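Local coordinates for adenosine monophosphate-protein transferase (Pyrococcus horikoshii, PDB 2D16) that is of unproven function but probably acts on adenosine or an adenosine nucleotide, at residues Ser25-Asp30 with Lys100-Val105. Residues are numbered along the deposited sequence; the frame is centred on the assembly and turned at random.
Sequences SIFTVD and KNHPAV
T28 leans from the first turn of helix 25-39 onto the methyl group of A104, its OG1 lying only 3.0 Å from A104 CB. This is a tight contact, and alanine's bare methyl is consistent with it. With CG2 anti to the backbone N (chi1 -54° measured to OG1), the two branches divide the work: OG1 shares its one proton between the carbonyl oxygens of N23, the stronger partner, and F24, while T28 CG2 comes within 4.0 Å of H102 CE1. Threonine thus serves both a polar and an apolar need. F27 adds an apolar ring, its CE2 4.3 Å from H102 CE1 at the imidazole edge. Histidine suits its place because both nitrogens are engaged. A104 N lies 3.0 Å from H102 ND1, which accepts its hydrogen at 160° from 26° out of the ring plane; NE2, presumably the N-H side, is hydrogen-bonded to D31 OD2 on the helix. P103 CD sits 3.3 Å above one face of the H102 ring, toward its rim, and proline's restricted phi suits the second position of the type I turn H102-V105. A leucine in place of H102 would probably leave the A104 N-H and D31 carboxylate without these mates. The contact joins the start of helix 25-39, two residues after strand 16-22, to the turn from helix 92-100 into strand 105-112, which neighbours 16-22 and is outermost in this chain's five-stranded antiparallel sheet.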
loop_
_atom_site.group_PDB
_atom_site.type_symbol
_atom_site.label_atom_id
_atom_site.label_comp_id
_atom_site.label_asym_id
_atom_site.label_seq_id
_atom_site.Cartn_x
_atom_site.Cartn_y
_atom_site.Cartn_z
ATOM N N SER A 25 -33.857 -4.612 42.171
ATOM C CA SER A 25 -32.546 -4.465 42.792
ATOM C C SER A 25 -31.563 -5.635 42.705
ATOM O O SER A 25 -30.399 -5.430 42.366
ATOM C CB SER A 25 -32.715 -4.066 44.259
ATOM O OG SER A 25 -33.412 -2.838 44.365
ATOM N N ILE A 26 -32.003 -6.853 43.009
ATOM C CA ILE A 26 -31.062 -7.973 42.971
ATOM C C ILE A 26 -30.452 -8.222 41.599
ATOM O O ILE A 26 -29.308 -8.662 41.497
ATOM C CB ILE A 26 -31.685 -9.292 43.501
ATOM C CG1 ILE A 26 -32.905 -9.689 42.671
ATOM C CG2 ILE A 26 -32.031 -9.136 44.978
ATOM C CD1 ILE A 26 -33.508 -11.017 43.095
ATOM N N PHE A 27 -31.206 -7.937 40.545
ATOM C CA PHE A 27 -30.707 -8.120 39.190
ATOM C C PHE A 27 -29.933 -6.886 38.745
ATOM O O PHE A 27 -28.807 -6.970 38.259
ATOM C CB PHE A 27 -31.871 -8.323 38.220
ATOM C CG PHE A 27 -31.474 -8.224 36.771
ATOM C CD1 PHE A 27 -30.924 -9.318 36.106
ATOM C CD2 PHE A 27 -31.628 -7.027 36.077
ATOM C CE1 PHE A 27 -30.534 -9.225 34.769
ATOM C CE2 PHE A 27 -31.240 -6.920 34.739
ATOM C CZ PHE A 27 -30.692 -8.019 34.084
ATOM N N THR A 28 -30.568 -5.736 38.920
ATOM C CA THR A 28 -30.009 -4.465 38.496
ATOM C C THR A 28 -28.685 -4.036 39.109
ATOM O O THR A 28 -27.846 -3.473 38.407
ATOM C CB THR A 28 -31.059 -3.361 38.690
ATOM O OG1 THR A 28 -32.260 -3.759 38.018
ATOM C CG2 THR A 28 -30.576 -2.036 38.113
ATOM N N VAL A 29 -28.478 -4.294 40.396
ATOM C CA VAL A 29 -27.219 -3.891 41.013
ATOM C C VAL A 29 -26.036 -4.484 40.242
ATOM O O VAL A 29 -25.042 -3.800 39.990
ATOM C CB VAL A 29 -27.149 -4.308 42.510
ATOM C CG1 VAL A 29 -26.980 -5.815 42.645
ATOM C CG2 VAL A 29 -26.008 -3.563 43.200
ATOM N N ASP A 30 -26.162 -5.746 39.839
ATOM C CA ASP A 30 -25.115 -6.427 39.084
ATOM C C ASP A 30 -25.121 -6.041 37.605
ATOM O O ASP A 30 -24.077 -5.760 37.020
ATOM C CB ASP A 30 -25.285 -7.949 39.178
ATOM C CG ASP A 30 -24.710 -8.541 40.455
ATOM O OD1 ASP A 30 -24.299 -7.782 41.359
ATOM O OD2 ASP A 30 -24.674 -9.788 40.547
ATOM N N LYS A 100 -29.185 5.804 31.853
ATOM C CA LYS A 100 -30.543 6.117 31.410
ATOM C C LYS A 100 -31.076 5.048 30.457
ATOM O O LYS A 100 -32.284 4.792 30.406
ATOM C CB LYS A 100 -30.582 7.487 30.710
ATOM C CG LYS A 100 -30.408 8.668 31.649
ATOM C CD LYS A 100 -30.440 10.017 30.919
ATOM C CE LYS A 100 -29.289 10.157 29.939
ATOM N NZ LYS A 100 -29.205 11.530 29.350
ATOM N N ASN A 101 -30.175 4.417 29.711
ATOM C CA ASN A 101 -30.569 3.395 28.749
ATOM C C ASN A 101 -30.806 2.019 29.365
ATOM O O ASN A 101 -31.279 1.109 28.679
ATOM C CB ASN A 101 -29.520 3.277 27.637
ATOM C CG ASN A 101 -29.391 4.552 26.814
ATOM O OD1 ASN A 101 -30.373 5.269 26.598
ATOM N ND2 ASN A 101 -28.180 4.828 26.332
ATOM N N HIS A 102 -30.482 1.853 30.644
ATOM C CA HIS A 102 -30.683 0.549 31.273
ATOM C C HIS A 102 -32.180 0.297 31.458
ATOM O O HIS A 102 -32.905 1.152 31.967
ATOM C CB HIS A 102 -29.959 0.466 32.612
ATOM C CG HIS A 102 -29.903 -0.920 33.169
ATOM N ND1 HIS A 102 -30.955 -1.491 33.854
ATOM C CD2 HIS A 102 -28.944 -1.873 33.090
ATOM C CE1 HIS A 102 -30.646 -2.734 34.173
ATOM N NE2 HIS A 102 -29.432 -2.992 33.720
ATOM N N PRO A 103 -32.654 -0.895 31.057
ATOM C CA PRO A 103 -34.074 -1.259 31.163
ATOM C C PRO A 103 -34.714 -1.292 32.548
ATOM O O PRO A 103 -35.938 -1.314 32.655
ATOM C CB PRO A 103 -34.130 -2.613 30.458
ATOM C CG PRO A 103 -32.792 -3.216 30.800
ATOM C CD PRO A 103 -31.851 -2.040 30.587
ATOM N N ALA A 104 -33.906 -1.290 33.605
ATOM C CA ALA A 104 -34.453 -1.319 34.960
ATOM C C ALA A 104 -34.263 0.012 35.686
ATOM O O ALA A 104 -34.509 0.117 36.889
ATOM C CB ALA A 104 -33.818 -2.465 35.763
ATOM N N VAL A 105 -33.827 1.031 34.953
ATOM C CA VAL A 105 -33.639 2.347 35.538
ATOM C C VAL A 105 -34.831 3.226 35.191
ATOM O O VAL A 105 -35.238 3.295 34.030
ATOM C CB VAL A 105 -32.346 3.013 35.020
ATOM C CG1 VAL A 105 -32.321 4.496 35.399
ATOM C CG2 VAL A 105 -31.135 2.300 35.615
#